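Local coordinates for putative pectin lyase (PDB 7CHU), which serves as a trimeric tailspike of a deep-sea thermophilic bacteriophage, probably recognising and perhaps cleaving host surface polysaccharide through a pectin-lyase-like beta-helix, at residues A[394-405]-A[414-422]. Residues are numbered along the deposited sequence; the frame is centred on the assembly and turned at random.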
# COMPACT_ATOMS: atom_id res chain seq x y z
N ASN A 394 -8.35 18.86 20.48
CA ASN A 394 -9.40 19.69 19.90
C ASN A 394 -9.01 20.21 18.53
O ASN A 394 -9.90 20.44 17.70
CB ASN A 394 -9.69 20.88 20.82
CG ASN A 394 -10.42 20.47 22.07
OD1 ASN A 394 -11.38 19.71 22.01
ND2 ASN A 394 -9.96 20.96 23.21
N ARG A 395 -7.73 20.47 18.29
CA ARG A 395 -7.31 21.00 16.99
C ARG A 395 -7.42 19.92 15.92
O ARG A 395 -6.91 18.81 16.10
CB ARG A 395 -5.88 21.53 17.07
CG ARG A 395 -5.72 22.75 18.00
CD ARG A 395 -4.26 23.04 18.28
NE ARG A 395 -3.66 22.02 19.14
CZ ARG A 395 -2.37 21.95 19.45
NH1 ARG A 395 -1.50 22.85 18.96
NH2 ARG A 395 -1.93 21.00 20.26
N LYS A 396 -8.10 20.24 14.82
CA LYS A 396 -8.33 19.31 13.71
C LYS A 396 -7.54 19.65 12.46
O LYS A 396 -7.00 18.76 11.82
CB LYS A 396 -9.81 19.25 13.32
CG LYS A 396 -10.78 19.16 14.51
CD LYS A 396 -10.51 17.94 15.39
CE LYS A 396 -11.58 17.80 16.48
NZ LYS A 396 -11.16 16.82 17.52
N LEU A 397 -7.46 20.92 12.09
CA LEU A 397 -6.62 21.34 10.98
C LEU A 397 -5.78 22.52 11.45
O LEU A 397 -6.26 23.34 12.23
CB LEU A 397 -7.46 21.73 9.75
CG LEU A 397 -6.72 22.05 8.45
CD1 LEU A 397 -7.59 21.70 7.25
CD2 LEU A 397 -6.32 23.50 8.37
N GLY A 398 -4.54 22.59 11.00
CA GLY A 398 -3.72 23.71 11.41
C GLY A 398 -2.36 23.70 10.76
O GLY A 398 -1.90 22.70 10.19
N TRP A 399 -1.73 24.87 10.84
CA TRP A 399 -0.33 25.02 10.49
C TRP A 399 0.21 26.18 11.31
O TRP A 399 -0.52 27.15 11.57
CB TRP A 399 -0.12 25.27 9.00
CG TRP A 399 -0.69 26.56 8.60
CD1 TRP A 399 -0.02 27.76 8.50
CD2 TRP A 399 -2.05 26.81 8.24
NE1 TRP A 399 -0.91 28.75 8.09
CE2 TRP A 399 -2.15 28.19 7.93
CE3 TRP A 399 -3.19 26.01 8.16
CZ2 TRP A 399 -3.36 28.77 7.53
CZ3 TRP A 399 -4.38 26.59 7.76
CH2 TRP A 399 -4.46 27.94 7.44
N ASN A 400 1.47 26.08 11.72
CA ASN A 400 2.02 27.09 12.60
C ASN A 400 1.09 27.33 13.79
O ASN A 400 0.78 26.39 14.52
CB ASN A 400 2.29 28.38 11.84
CG ASN A 400 3.42 29.14 12.45
OD1 ASN A 400 4.30 28.53 13.06
ND2 ASN A 400 3.39 30.46 12.35
N ARG A 401 0.61 28.57 13.99
CA ARG A 401 -0.31 28.86 15.09
C ARG A 401 -1.71 29.24 14.60
O ARG A 401 -2.44 29.98 15.28
CB ARG A 401 0.28 29.94 16.00
CG ARG A 401 1.52 29.46 16.75
CD ARG A 401 2.27 30.61 17.43
NE ARG A 401 3.05 31.38 16.46
CZ ARG A 401 2.75 32.63 16.10
NH1 ARG A 401 1.70 33.25 16.63
NH2 ARG A 401 3.52 33.25 15.20
N SER A 402 -2.09 28.70 13.45
CA SER A 402 -3.41 28.91 12.84
C SER A 402 -4.20 27.61 12.93
O SER A 402 -3.75 26.57 12.43
CB SER A 402 -3.25 29.33 11.37
OG SER A 402 -2.50 30.53 11.23
N TYR A 403 -5.37 27.64 13.59
CA TYR A 403 -6.06 26.41 13.97
C TYR A 403 -7.53 26.44 13.59
O TYR A 403 -8.22 27.44 13.80
CB TYR A 403 -5.97 26.15 15.49
CG TYR A 403 -4.59 26.24 16.07
CD1 TYR A 403 -3.58 25.38 15.66
CD2 TYR A 403 -4.30 27.17 17.05
CE1 TYR A 403 -2.32 25.46 16.20
CE2 TYR A 403 -3.05 27.26 17.58
CZ TYR A 403 -2.06 26.40 17.17
OH TYR A 403 -0.81 26.50 17.73
N ILE A 404 -8.01 25.32 13.06
CA ILE A 404 -9.43 25.00 13.00
C ILE A 404 -9.66 23.93 14.05
O ILE A 404 -9.03 22.86 14.01
CB ILE A 404 -9.86 24.51 11.61
CG1 ILE A 404 -9.60 25.60 10.56
CG2 ILE A 404 -11.34 24.12 11.61
CD1 ILE A 404 -9.97 25.22 9.18
N LEU A 405 -10.55 24.19 14.99
CA LEU A 405 -10.63 23.32 16.15
C LEU A 405 -12.06 23.23 16.67
O LEU A 405 -12.96 23.98 16.29
CB LEU A 405 -9.68 23.80 17.25
CG LEU A 405 -10.14 25.06 18.00
CD1 LEU A 405 -9.64 25.01 19.44
CD2 LEU A 405 -9.69 26.33 17.26
N PHE A 414 -9.13 29.88 15.06
CA PHE A 414 -8.36 30.58 16.08
C PHE A 414 -6.95 30.88 15.57
O PHE A 414 -6.34 30.06 14.87
CB PHE A 414 -8.24 29.75 17.37
CG PHE A 414 -9.40 29.87 18.32
CD1 PHE A 414 -10.55 30.59 18.00
CD2 PHE A 414 -9.34 29.23 19.55
CE1 PHE A 414 -11.61 30.69 18.91
CE2 PHE A 414 -10.40 29.31 20.48
CZ PHE A 414 -11.53 30.05 20.16
N GLN A 415 -6.43 32.03 15.98
CA GLN A 415 -5.07 32.44 15.68
C GLN A 415 -4.32 32.67 16.99
O GLN A 415 -4.70 33.54 17.78
CB GLN A 415 -5.08 33.70 14.81
CG GLN A 415 -3.70 34.17 14.39
CD GLN A 415 -2.95 33.12 13.55
OE1 GLN A 415 -3.56 32.43 12.73
NE2 GLN A 415 -1.64 33.00 13.77
N ASN A 416 -3.29 31.86 17.23
CA ASN A 416 -2.42 31.98 18.41
C ASN A 416 -3.14 31.63 19.71
O ASN A 416 -2.84 32.19 20.76
CB ASN A 416 -1.78 33.37 18.53
CG ASN A 416 -0.61 33.39 19.52
OD1 ASN A 416 0.10 32.39 19.69
ND2 ASN A 416 -0.43 34.52 20.22
N VAL A 417 -4.10 30.71 19.64
CA VAL A 417 -4.76 30.21 20.84
C VAL A 417 -5.50 28.94 20.46
O VAL A 417 -6.01 28.83 19.34
CB VAL A 417 -5.73 31.26 21.45
CG1 VAL A 417 -6.84 31.60 20.43
CG2 VAL A 417 -6.35 30.73 22.75
N TYR A 418 -5.56 28.00 21.39
CA TYR A 418 -6.33 26.78 21.17
C TYR A 418 -6.79 26.25 22.51
O TYR A 418 -6.19 26.54 23.54
CB TYR A 418 -5.51 25.71 20.40
CG TYR A 418 -4.29 25.16 21.11
CD1 TYR A 418 -3.05 25.81 21.02
CD2 TYR A 418 -4.36 23.99 21.86
CE1 TYR A 418 -1.91 25.30 21.66
CE2 TYR A 418 -3.25 23.48 22.51
CZ TYR A 418 -2.03 24.13 22.40
OH TYR A 418 -0.94 23.60 23.05
N ARG A 419 -7.87 25.47 22.50
CA ARG A 419 -8.40 24.89 23.73
C ARG A 419 -7.71 23.57 24.06
O ARG A 419 -7.63 22.67 23.21
CB ARG A 419 -9.90 24.68 23.64
CG ARG A 419 -10.44 23.93 24.88
CD ARG A 419 -11.91 24.06 25.02
NE ARG A 419 -12.40 23.50 26.28
CZ ARG A 419 -13.56 23.80 26.83
NH1 ARG A 419 -14.37 24.68 26.23
NH2 ARG A 419 -13.92 23.23 27.97
N SER A 420 -7.25 23.44 25.30
CA SER A 420 -6.65 22.20 25.79
C SER A 420 -7.31 21.85 27.12
O SER A 420 -7.11 22.55 28.12
CB SER A 420 -5.14 22.32 25.96
OG SER A 420 -4.59 21.11 26.46
N GLY A 421 -8.10 20.78 27.14
CA GLY A 421 -8.87 20.49 28.33
C GLY A 421 -9.78 21.68 28.65
O GLY A 421 -10.55 22.14 27.81
N ALA A 422 -9.69 22.18 29.87
CA ALA A 422 -10.43 23.37 30.28
C ALA A 422 -9.69 24.67 29.99
O ALA A 422 -10.25 25.75 30.20
CB ALA A 422 -10.75 23.28 31.78
O HOH W 1 -6.90 20.02 22.72
O HOH W 2 -11.29 20.20 25.79
O HOH W 3 0.05 30.95 12.54
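The guanidinium of R395 lies flat over one face of the Y418 ring, its CZ 3.6 Å from the ring centroid and the two planes 5° apart, a cation-pi stack; the arginine chain bends at chi3 (-70°), turning the guanidinium over the ring. Y403 CE1 lies at the edge of the R395 guanidinium, in its plane, while NE forms a salt bridge with E393 and NH1 a hydrogen bond with N379, which also hydrogen-bonds the Y418 hydroxyl. Y403 receives the edge of Y418 on its face in an offset edge-to-face pair, centroids 5.4 Å apart, and has V417 O at its own edge, 3.3 Å from Y403 CD2. R395 CD lies over one face of Y403 and the backbone carbon of R401 over the other.

Y403 projects from the antiparallel hairpin of strands 402-407 and 410-415, where the parallel coils of the beta-helix give way to antiparallel strands. Y403 and F414 are a hydrogen-bonded pair of it, joined by two backbone bonds, and L405 CD2 packs against F414 CG at 3.7 Å. On the opposite face, S402 OG donates to Q415 OE1 over 2.6 Å, in the carbonyl plane and on a lone pair; water 3 bridges S402 OG to Q415 NE2. N416 N bonds R401 O as the strand ends, whereas the R401 guanidinium reaches D440 of a second subunit in a salt bridge.

N394 ND2 gives an almost straight bond (177°) to R419 O, 2.9 Å away, approaching from above the carbonyl plane. Water 1 links N394 N to the same oxygen, and water 2 joins ND2 to G421 O, which also accepts from R419 NE.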